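Alpha,alpha-trehalose-phosphate synthase (UDP-forming) (Burkholderia multivorans, PDB 5UOF) belongs to glycosyltransferase family 20 and has the GT-B architecture, in which two Rossmann-like domains face each other across a cleft. Local coordinates at residues R87-N91 with A92-P96; D199-A202 with F203-Y206; P295-Q298 with G299-L303. All coordinates share one frame; numbering follows the deposited sequence. Where two conformers were deposited one is given.

Interaction 1: R87-N91 with A92-P96; sequences RGFSN and ATLWP. With EDO (1,2-ethanediol), chain J.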
ATOM      1  N   ARG A  87      14.308 -17.621  -4.788  1.00 22.75           N
ATOM      2  CA  ARG A  87      14.503 -17.345  -3.363  1.00 20.80           C
ATOM      3  C   ARG A  87      15.284 -16.060  -3.179  1.00 26.58           C
ATOM      4  O   ARG A  87      16.216 -15.967  -2.374  1.00 29.98           O
ATOM      5  CB  ARG A  87      15.201 -18.509  -2.670  1.00 26.24           C
ATOM      6  CG  ARG A  87      14.450 -19.819  -2.763  1.00 36.05           C
ATOM      7  CD  ARG A  87      15.107 -20.907  -1.934  1.00 52.31           C
ATOM      8  NE  ARG A  87      15.041 -20.617  -0.504  1.00 65.06           N
ATOM      9  CZ  ARG A  87      16.086 -20.279   0.244  1.00 70.12           C
ATOM     10  NH1 ARG A  87      17.297 -20.198  -0.295  1.00 69.53           N
ATOM     11  NH2 ARG A  87      15.921 -20.029   1.536  1.00 74.25           N
ATOM     12  N   GLY A  88      14.919 -15.049  -3.965  1.00 19.92           N
ATOM     13  CA  GLY A  88      15.612 -13.784  -3.896  1.00 20.70           C
ATOM     14  C   GLY A  88      14.684 -12.612  -4.124  1.00 18.06           C
ATOM     15  O   GLY A  88      13.624 -12.524  -3.511  1.00 17.06           O
ATOM     16  N   PHE A  89      15.055 -11.740  -5.058  1.00 14.73           N
ATOM     17  CA  PHE A  89      14.396 -10.442  -5.183  1.00 14.60           C
ATOM     18  C   PHE A  89      12.929 -10.569  -5.592  1.00 14.95           C
ATOM     19  O   PHE A  89      12.073  -9.841  -5.073  1.00 14.50           O
ATOM     20  CB  PHE A  89      15.165  -9.584  -6.196  1.00 17.82           C
ATOM     21  CG  PHE A  89      14.450  -8.321  -6.597  1.00 12.51           C
ATOM     22  CD1 PHE A  89      14.504  -7.188  -5.787  1.00 12.57           C
ATOM     23  CD2 PHE A  89      13.735  -8.264  -7.783  1.00 13.32           C
ATOM     24  CE1 PHE A  89      13.842  -6.030  -6.156  1.00 16.90           C
ATOM     25  CE2 PHE A  89      13.079  -7.106  -8.170  1.00 13.46           C
ATOM     26  CZ  PHE A  89      13.122  -5.981  -7.347  1.00 13.05           C
ATOM     27  N   SER A  90      12.613 -11.484  -6.518  1.00 12.91           N
ATOM     28  CA  SER A  90      11.242 -11.610  -7.018  0.55 12.71           C
ATOM     29  C   SER A  90      10.273 -11.927  -5.890  1.00 14.34           C
ATOM     30  O   SER A  90       9.188 -11.345  -5.793  1.00 14.86           O
ATOM     31  CB  SER A  90      11.150 -12.711  -8.078  0.55 13.69           C
ATOM     32  OG  SER A  90      11.920 -12.430  -9.216  0.55 18.37           O
ATOM     33  N   ASN A  91      10.636 -12.876  -5.039  1.00 16.26           N
ATOM     34  CA  ASN A  91       9.705 -13.275  -3.990  1.00 15.39           C
ATOM     35  C   ASN A  91       9.917 -12.522  -2.683  1.00 16.63           C
ATOM     36  O   ASN A  91       8.970 -12.394  -1.895  1.00 17.06           O
ATOM     37  CB  ASN A  91       9.798 -14.785  -3.760  1.00 21.10           C
ATOM     38  CG  ASN A  91       9.114 -15.583  -4.876  1.00 31.38           C
ATOM     39  OD1 ASN A  91       8.050 -15.194  -5.375  1.00 29.63           O
ATOM     40  ND2 ASN A  91       9.726 -16.688  -5.277  1.00 38.81           N
ATOM     41  N   ALA A  92      11.118 -12.005  -2.440  1.00 16.06           N
ATOM     42  CA  ALA A  92      11.356 -11.239  -1.223  1.00 13.37           C
ATOM     43  C   ALA A  92      10.949  -9.781  -1.346  1.00 12.53           C
ATOM     44  O   ALA A  92      10.695  -9.146  -0.321  1.00 14.34           O
ATOM     45  CB  ALA A  92      12.838 -11.306  -0.815  1.00 17.16           C
ATOM     46  N   THR A  93      10.893  -9.233  -2.562  1.00 13.03           N
ATOM     47  CA  THR A  93      10.605  -7.812  -2.744  1.00 14.80           C
ATOM     48  C   THR A  93       9.423  -7.584  -3.674  1.00 13.08           C
ATOM     49  O   THR A  93       8.454  -6.937  -3.280  1.00 11.28           O
ATOM     50  CB  THR A  93      11.841  -7.064  -3.289  1.00 19.72           C
ATOM     51  OG1 THR A  93      12.968  -7.300  -2.447  1.00 18.75           O
ATOM     52  CG2 THR A  93      11.580  -5.563  -3.339  1.00 20.54           C
ATOM     53  N   LEU A  94       9.479  -8.092  -4.907  1.00 13.64           N
ATOM     54  CA  LEU A  94       8.428  -7.819  -5.884  0.53 12.92           C
ATOM     55  C   LEU A  94       7.089  -8.373  -5.428  1.00 10.22           C
ATOM     56  O   LEU A  94       6.094  -7.644  -5.319  1.00 12.77           O
ATOM     57  CB  LEU A  94       8.790  -8.429  -7.239  0.53 13.73           C
ATOM     58  CG  LEU A  94       9.815  -7.694  -8.081  0.53 11.13           C
ATOM     59  CD1 LEU A  94       9.887  -8.308  -9.468  0.53 10.75           C
ATOM     60  CD2 LEU A  94       9.452  -6.219  -8.143  0.53 14.70           C
ATOM     61  N   TRP A  95       7.045  -9.676  -5.167  1.00 11.16           N
ATOM     62  CA  TRP A  95       5.776 -10.302  -4.798  1.00 12.35           C
ATOM     63  C   TRP A  95       5.097  -9.612  -3.623  1.00 12.36           C
ATOM     64  O   TRP A  95       3.913  -9.258  -3.753  1.00 12.15           O
ATOM     65  CB  TRP A  95       5.978 -11.800  -4.529  1.00 13.56           C
ATOM     66  CG  TRP A  95       4.671 -12.515  -4.331  1.00 16.10           C
ATOM     67  CD1 TRP A  95       3.938 -13.158  -5.285  1.00 17.98           C
ATOM     68  CD2 TRP A  95       3.937 -12.633  -3.109  1.00 16.72           C
ATOM     69  NE1 TRP A  95       2.789 -13.676  -4.728  1.00 17.86           N
ATOM     70  CE2 TRP A  95       2.764 -13.364  -3.396  1.00 16.80           C
ATOM     71  CE3 TRP A  95       4.155 -12.187  -1.801  1.00 15.74           C
ATOM     72  CZ2 TRP A  95       1.817 -13.666  -2.421  1.00 23.71           C
ATOM     73  CZ3 TRP A  95       3.211 -12.485  -0.833  1.00 23.80           C
ATOM     74  CH2 TRP A  95       2.056 -13.224  -1.153  1.00 22.31           C
ATOM     75  N   PRO A  96       5.746  -9.371  -2.473  1.00 12.82           N
ATOM     76  CA  PRO A  96       4.989  -8.735  -1.384  1.00 13.02           C
ATOM     77  C   PRO A  96       4.536  -7.321  -1.709  1.00 14.20           C
ATOM     78  O   PRO A  96       3.404  -6.955  -1.356  1.00 11.24           O
ATOM     79  CB  PRO A  96       5.960  -8.780  -0.191  1.00 11.79           C
ATOM     80  CG  PRO A  96       7.324  -8.952  -0.801  1.00 12.60           C
ATOM     81  CD  PRO A  96       7.079  -9.807  -2.011  1.00 11.36           C
TER
HETATM   82  C1  EDO J 508       5.551 -16.383  -3.145  1.00 40.82           C
HETATM   83  O1  EDO J 508       6.691 -15.818  -2.490  1.00 45.06           O
HETATM   84  C2  EDO J 508       4.353 -16.258  -2.218  1.00 37.69           C
HETATM   85  O2  EDO J 508       4.666 -16.856  -0.956  1.00 40.47           O
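The side chains of Thr93 and Leu94 cross that of Phe89, with its phenyl ring, obliquely. Thr93 CG2 lies 3.6 Å from Phe89 CE1, while Leu94 sits beside CE2 and CZ. The indole of Trp95 has C2 of an ethanediol molecule 3.5 Å above the plane of one face, over the ring centre, and Pro96 CD in plane at its edge; the ring of His99 stacks with the indole. Phe89 CG is anti to the backbone N (chi1 170°), which sends its ring toward Thr93 and Leu94; the rings of Tyr112 and Tyr115 also meet it at an angle.

Helix 89-98 begins after the N-cap residue Gly88, whose O accepts from Ala92 N at 2.8 Å. The next turn widens to pi type. Phe89 O receives two donors, Thr93 N at 2.8 Å, tilted from the carbonyl plane, and Leu94 N at 3.1 Å, lying in it. Trp95 N then reaches back five residues to Ser90 O at 2.8 Å. Pro96 has no N-H to give, so Asn91 O meets its CD at 3.2 Å, and the helix kinks there.

Asn91 ND2 bonds Tyr86 O, and its OD1 takes Tyr141 OH plus a weak bond from the ethanediol. The amide therefore joins the preceding helix's end to a neighbouring loop, while the doubly used Phe89 carbonyl absorbs the change of helical register.

Interaction 2: D199-A202 with F203-Y206; sequences DRQA and FTDY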
ATOM      1  N   ASP A 199      -5.018  -2.589 -12.768  1.00 11.09           N
ATOM      2  CA  ASP A 199      -3.589  -2.841 -12.938  1.00 14.03           C
ATOM      3  C   ASP A 199      -3.040  -2.034 -14.109  1.00 13.18           C
ATOM      4  O   ASP A 199      -1.979  -1.408 -14.010  1.00 12.98           O
ATOM      5  CB  ASP A 199      -3.339  -4.339 -13.172  1.00 12.77           C
ATOM      6  CG  ASP A 199      -3.826  -5.201 -12.029  1.00 17.56           C
ATOM      7  OD1 ASP A 199      -3.549  -4.853 -10.861  1.00 14.41           O
ATOM      8  OD2 ASP A 199      -4.487  -6.228 -12.305  1.00 21.77           O
ATOM      9  N   ARG A 200      -3.750  -2.060 -15.236  1.00 12.69           N
ATOM     10  CA  ARG A 200      -3.352  -1.275 -16.400  1.00 11.53           C
ATOM     11  C   ARG A 200      -3.253   0.206 -16.059  1.00 13.95           C
ATOM     12  O   ARG A 200      -2.298   0.885 -16.465  1.00 18.01           O
ATOM     13  CB  ARG A 200      -4.358  -1.504 -17.534  1.00 12.45           C
ATOM     14  CG  ARG A 200      -4.094  -0.687 -18.787  1.00 16.91           C
ATOM     15  CD  ARG A 200      -5.362  -0.474 -19.612  1.00 21.70           C
ATOM     16  NE  ARG A 200      -6.374   0.255 -18.850  1.00 28.70           N
ATOM     17  CZ  ARG A 200      -6.328   1.564 -18.610  1.00 33.69           C
ATOM     18  NH1 ARG A 200      -5.319   2.293 -19.073  1.00 36.35           N
ATOM     19  NH2 ARG A 200      -7.287   2.144 -17.901  1.00 30.30           N
ATOM     20  N   GLN A 201      -4.230   0.725 -15.307  1.00 13.54           N
ATOM     21  CA  GLN A 201      -4.221   2.142 -14.963  1.00 13.06           C
ATOM     22  C   GLN A 201      -3.098   2.480 -13.993  1.00 13.34           C
ATOM     23  O   GLN A 201      -2.537   3.577 -14.072  1.00 12.19           O
ATOM     24  CB  GLN A 201      -5.564   2.559 -14.362  1.00 15.40           C
ATOM     25  CG  GLN A 201      -5.690   4.069 -14.185  1.00 15.78           C
ATOM     26  CD  GLN A 201      -5.700   4.817 -15.512  1.00 22.67           C
ATOM     27  OE1 GLN A 201      -6.527   4.541 -16.383  1.00 26.78           O
ATOM     28  NE2 GLN A 201      -4.791   5.775 -15.667  1.00 20.83           N
ATOM     29  N   ALA A 202      -2.767   1.568 -13.069  1.00 13.84           N
ATOM     30  CA  ALA A 202      -1.654   1.816 -12.153  1.00 11.57           C
ATOM     31  C   ALA A 202      -0.350   2.003 -12.915  1.00 12.15           C
ATOM     32  O   ALA A 202       0.443   2.905 -12.606  1.00 13.35           O
ATOM     33  CB  ALA A 202      -1.523   0.661 -11.156  1.00 10.68           C
ATOM     34  N   PHE A 203      -0.106   1.151 -13.912  1.00 11.65           N
ATOM     35  CA  PHE A 203       1.092   1.280 -14.733  1.00 14.30           C
ATOM     36  C   PHE A 203       1.062   2.582 -15.525  1.00 14.65           C
ATOM     37  O   PHE A 203       2.051   3.323 -15.567  1.00 16.75           O
ATOM     38  CB  PHE A 203       1.196   0.065 -15.656  1.00 12.81           C
ATOM     39  CG  PHE A 203       2.395   0.075 -16.558  1.00 16.87           C
ATOM     40  CD1 PHE A 203       3.660  -0.201 -16.057  1.00 14.34           C
ATOM     41  CD2 PHE A 203       2.258   0.331 -17.918  1.00 16.79           C
ATOM     42  CE1 PHE A 203       4.773  -0.200 -16.893  1.00 17.66           C
ATOM     43  CE2 PHE A 203       3.369   0.330 -18.761  1.00 18.87           C
ATOM     44  CZ  PHE A 203       4.628   0.065 -18.245  1.00 18.82           C
ATOM     45  N   THR A 204      -0.080   2.878 -16.152  1.00 13.37           N
ATOM     46  CA  THR A 204      -0.229   4.113 -16.913  1.00 13.47           C
ATOM     47  C   THR A 204      -0.023   5.334 -16.024  1.00 17.98           C
ATOM     48  O   THR A 204       0.638   6.300 -16.425  1.00 16.58           O
ATOM     49  CB  THR A 204      -1.612   4.146 -17.573  1.00 17.08           C
ATOM     50  OG1 THR A 204      -1.734   3.020 -18.450  1.00 20.17           O
ATOM     51  CG2 THR A 204      -1.787   5.406 -18.386  1.00 20.05           C
ATOM     52  N   ASP A 205      -0.576   5.299 -14.808  1.00 14.77           N
ATOM     53  CA  ASP A 205      -0.384   6.392 -13.860  1.00 14.20           C
ATOM     54  C   ASP A 205       1.093   6.633 -13.586  1.00 14.19           C
ATOM     55  O   ASP A 205       1.538   7.783 -13.528  1.00 16.03           O
ATOM     56  CB  ASP A 205      -1.102   6.094 -12.544  1.00 14.61           C
ATOM     57  CG  ASP A 205      -2.600   6.353 -12.613  1.00 19.88           C
ATOM     58  OD1 ASP A 205      -3.076   6.934 -13.609  1.00 17.63           O
ATOM     59  OD2 ASP A 205      -3.300   5.970 -11.650  1.00 17.63           O
ATOM     60  N   TYR A 206       1.859   5.562 -13.381  1.00 14.36           N
ATOM     61  CA  TYR A 206       3.289   5.725 -13.139  1.00 13.53           C
ATOM     62  C   TYR A 206       3.947   6.452 -14.302  1.00 15.27           C
ATOM     63  O   TYR A 206       4.686   7.424 -14.107  1.00 15.87           O
ATOM     64  CB  TYR A 206       3.952   4.360 -12.910  1.00 13.55           C
ATOM     65  CG  TYR A 206       5.410   4.454 -12.469  1.00 13.53           C
ATOM     66  CD1 TYR A 206       6.432   4.647 -13.394  1.00 16.60           C
ATOM     67  CD2 TYR A 206       5.762   4.326 -11.128  1.00 13.38           C
ATOM     68  CE1 TYR A 206       7.755   4.726 -12.989  1.00 18.85           C
ATOM     69  CE2 TYR A 206       7.086   4.413 -10.718  1.00 13.81           C
ATOM     70  CZ  TYR A 206       8.075   4.612 -11.656  1.00 14.38           C
ATOM     71  OH  TYR A 206       9.390   4.699 -11.260  1.00 14.89           O
TER
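Gln201 reaches one turn ahead along its helix to the carboxylate of Asp205. From CB the chain sets off with CG anti to the backbone N, then bends at the next bond (chi2 66°), which swings the amide round toward Asp205. CG comes within 3.9 Å of Asp205 OD1, and CD is equally close to that oxygen. At the tip, NE2 donates to Asp205 OD1 at 2.9 Å with an N-H...O angle of 161°. The oxygen lies near the amide's own plane, yet NE2 meets it from above the carboxylate plane, the two groups being turned 47° apart. The other branch, OE1, accepts from Arg200 NH2 at 2.9 Å, the donor coming from above the carbonyl plane; both ends of the amide are used, which probably restrains its rotation.

This relay runs along helix 197-209, which follows strand 191-194 in the sheet of the N-terminal Rossmann-like half of the GT-B fold. Phe203 and Tyr206 lean on helix 179-186, and Asp205 OD2 makes a salt bridge to Arg209 of the second subunit; Gln201 packs on that same arginine, so the pair contributes to the dimer contact. Arg200 NE also forms a salt bridge with Asp197.

Beside the relay, Arg200 and Thr204 point the same way. Arg200 O is gripped twice, by Thr204 N and by Thr204 OG1, each at 3.0 Å, and the hydroxyl approaches from above the carbonyl plane. Asp205 N closes on Gln201 O at 2.7 Å, a backbone bond spanning the same two residues as the amide-carboxylate pair.

Interaction 3: P295-Q298 with G299-L303; sequences PGWQ and GRVSL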
ATOM      1  N   PRO A 295     -26.089 -18.381  16.335  1.00 21.85           N
ATOM      2  CA  PRO A 295     -25.762 -19.686  16.925  1.00 22.49           C
ATOM      3  C   PRO A 295     -26.620 -20.818  16.409  1.00 22.34           C
ATOM      4  O   PRO A 295     -26.251 -21.980  16.608  1.00 19.67           O
ATOM      5  CB  PRO A 295     -25.964 -19.457  18.429  1.00 25.15           C
ATOM      6  CG  PRO A 295     -26.853 -18.263  18.525  1.00 28.61           C
ATOM      7  CD  PRO A 295     -26.536 -17.405  17.348  1.00 18.63           C
ATOM      8  N   GLY A 296     -27.738 -20.523  15.742  1.00 23.22           N
ATOM      9  CA  GLY A 296     -28.499 -21.568  15.082  1.00 20.48           C
ATOM     10  C   GLY A 296     -27.719 -22.287  14.003  1.00 21.26           C
ATOM     11  O   GLY A 296     -28.079 -23.408  13.633  1.00 19.92           O
ATOM     12  N   TRP A 297     -26.653 -21.672  13.493  1.00 16.79           N
ATOM     13  CA  TRP A 297     -25.815 -22.344  12.510  1.00 13.15           C
ATOM     14  C   TRP A 297     -24.845 -23.338  13.131  1.00 14.86           C
ATOM     15  O   TRP A 297     -24.251 -24.142  12.399  1.00 18.06           O
ATOM     16  CB  TRP A 297     -25.050 -21.313  11.666  1.00 16.91           C
ATOM     17  CG  TRP A 297     -25.910 -20.823  10.544  1.00 17.29           C
ATOM     18  CD1 TRP A 297     -26.405 -19.564  10.373  1.00 19.83           C
ATOM     19  CD2 TRP A 297     -26.436 -21.613   9.476  1.00 16.93           C
ATOM     20  NE1 TRP A 297     -27.192 -19.515   9.243  1.00 22.39           N
ATOM     21  CE2 TRP A 297     -27.230 -20.760   8.675  1.00 20.90           C
ATOM     22  CE3 TRP A 297     -26.301 -22.958   9.105  1.00 16.18           C
ATOM     23  CZ2 TRP A 297     -27.898 -21.213   7.529  1.00 19.54           C
ATOM     24  CZ3 TRP A 297     -26.971 -23.405   7.968  1.00 19.16           C
ATOM     25  CH2 TRP A 297     -27.760 -22.530   7.197  1.00 17.31           C
ATOM     26  N   GLN A 298     -24.660 -23.302  14.444  1.00 18.27           N
ATOM     27  CA  GLN A 298     -23.759 -24.243  15.092  1.00 15.33           C
ATOM     28  C   GLN A 298     -24.271 -25.665  14.932  1.00 15.54           C
ATOM     29  O   GLN A 298     -25.436 -25.957  15.221  1.00 18.62           O
ATOM     30  CB  GLN A 298     -23.605 -23.876  16.572  1.00 14.25           C
ATOM     31  CG  GLN A 298     -22.760 -22.615  16.756  1.00 14.11           C
ATOM     32  CD  GLN A 298     -22.636 -22.199  18.208  1.00 18.13           C
ATOM     33  OE1 GLN A 298     -22.556 -23.041  19.102  1.00 20.43           O
ATOM     34  NE2 GLN A 298     -22.643 -20.893  18.453  1.00 19.17           N
ATOM     35  N   GLY A 299     -23.400 -26.549  14.442  1.00 14.75           N
ATOM     36  CA  GLY A 299     -23.784 -27.912  14.144  1.00 18.69           C
ATOM     37  C   GLY A 299     -24.537 -28.098  12.842  1.00 15.68           C
ATOM     38  O   GLY A 299     -24.957 -29.226  12.544  1.00 16.58           O
ATOM     39  N   ARG A 300     -24.738 -27.034  12.067  1.00 13.97           N
ATOM     40  CA  ARG A 300     -25.510 -27.100  10.840  1.00 12.50           C
ATOM     41  C   ARG A 300     -24.715 -26.674   9.617  1.00 14.30           C
ATOM     42  O   ARG A 300     -25.260 -26.680   8.509  1.00 15.11           O
ATOM     43  CB  ARG A 300     -26.773 -26.239  10.958  1.00 18.32           C
ATOM     44  CG  ARG A 300     -27.701 -26.704  12.082  1.00 21.93           C
ATOM     45  CD  ARG A 300     -29.064 -26.042  11.982  1.00 38.60           C
ATOM     46  NE  ARG A 300     -29.900 -26.659  10.954  1.00 56.91           N
ATOM     47  CZ  ARG A 300     -30.900 -27.498  11.210  1.00 66.45           C
ATOM     48  NH1 ARG A 300     -31.607 -28.014  10.212  1.00 66.58           N
ATOM     49  NH2 ARG A 300     -31.198 -27.817  12.463  1.00 68.69           N
ATOM     50  N   VAL A 301     -23.455 -26.283   9.791  1.00 11.98           N
ATOM     51  CA  VAL A 301     -22.586 -25.891   8.686  1.00 12.75           C
ATOM     52  C   VAL A 301     -21.159 -26.207   9.101  1.00 13.57           C
ATOM     53  O   VAL A 301     -20.818 -26.170  10.286  1.00 13.76           O
ATOM     54  CB  VAL A 301     -22.760 -24.391   8.328  1.00 13.24           C
ATOM     55  CG1 VAL A 301     -22.453 -23.511   9.533  1.00 13.29           C
ATOM     56  CG2 VAL A 301     -21.882 -23.991   7.148  1.00 13.21           C
ATOM     57  N   SER A 302     -20.325 -26.535   8.122  1.00 12.91           N
ATOM     58  CA  SER A 302     -18.903 -26.735   8.350  1.00 12.64           C
ATOM     59  C   SER A 302     -18.105 -26.009   7.283  1.00 13.48           C
ATOM     60  O   SER A 302     -18.514 -25.923   6.124  1.00 14.17           O
ATOM     61  CB  SER A 302     -18.511 -28.219   8.317  1.00 16.82           C
ATOM     62  OG  SER A 302     -19.074 -28.915   9.415  1.00 18.59           O
ATOM     63  N   LEU A 303     -16.950 -25.509   7.687  1.00 10.06           N
ATOM     64  CA  LEU A 303     -16.007 -24.899   6.766  1.00  9.33           C
ATOM     65  C   LEU A 303     -14.912 -25.912   6.462  1.00  9.45           C
ATOM     66  O   LEU A 303     -14.299 -26.455   7.379  1.00 13.07           O
ATOM     67  CB  LEU A 303     -15.412 -23.619   7.369  1.00  9.43           C
ATOM     68  CG  LEU A 303     -14.178 -23.045   6.655  1.00 11.82           C
ATOM     69  CD1 LEU A 303     -14.527 -22.609   5.238  1.00 10.44           C
ATOM     70  CD2 LEU A 303     -13.628 -21.855   7.473  1.00 11.28           C
TER
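Here a local turn, flanked by an indole, joins helix 280-293 to strand 301-306: Trp297 meets Arg300 and Val301 across it. The turn completes a beta-alpha-beta crossover in the parallel sheet of the C-terminal Rossmann-like domain, since strand 266-271, helix 280-293 and strand 301-306 follow one another in the chain and the two strands are neighbours in the sheet.

The evidence begins with the backbone. After the helix, a 3-10 segment at 295-297 is closed by Gln298 N bonding Pro295 O at 3.0 Å. A type II beta turn follows directly, with Gln298 and Gly299 as its central residues; the positive phi of Gly299 (79°) matches the third position of that turn. Its closing bond runs from Arg300 N to Trp297 O at 3.0 Å, and the donor stands well above the carbonyl plane. Gln298 NE2 adds a bond back to Leu291 O, tying the turn to the end of the helix.

The side chains pack on this frame. Trp297 and Arg300 cross at about a right angle, with the indole and guanidinium planes 69° apart, and it is CB of the arginine that touches the ring, 3.8 Å from Trp297 CE3. The same CE3 lies 3.9 Å from Val301 CB. At the rim of the six-membered ring, Arg300 O sits in plane, 3.7 Å from CZ3. Met290 and Leu291 of the helix and Leu427 of helix 416-428 also contact the indole, so the partly exposed tryptophan covers the start of the strand. The Arg300 chain passes across the end of the 3-10 segment, its CD 3.3 Å from Gly296 O. On the strand itself, Val301 CG1 lies between the backbone N and the carbonyl carbon (chi1 59°), which places it 3.4 Å from Trp297 O.

Interactions 1 and 2 belong to the N-terminal half of the GT-B fold and interaction 3, on strand 301-306 of the six-stranded parallel sheet, to the C-terminal half. Centres of interactions 1 and 2 are 21 Å apart, with nearest atoms about 11 Å apart, whereas interaction 3 is centred 40 Å from interaction 1 and 44 Å from interaction 2. None touches another. Only interaction 2 reaches the second subunit. Separate ethanediol molecules, probably from the crystallisation liquor, lie about 3 Å from the side chains of Asn91 and Arg300. The sodium ion held by Arg360, Ser362 and Gln385 is about 12 Å from the side chain of Val301, so interaction 3 is not part of that site.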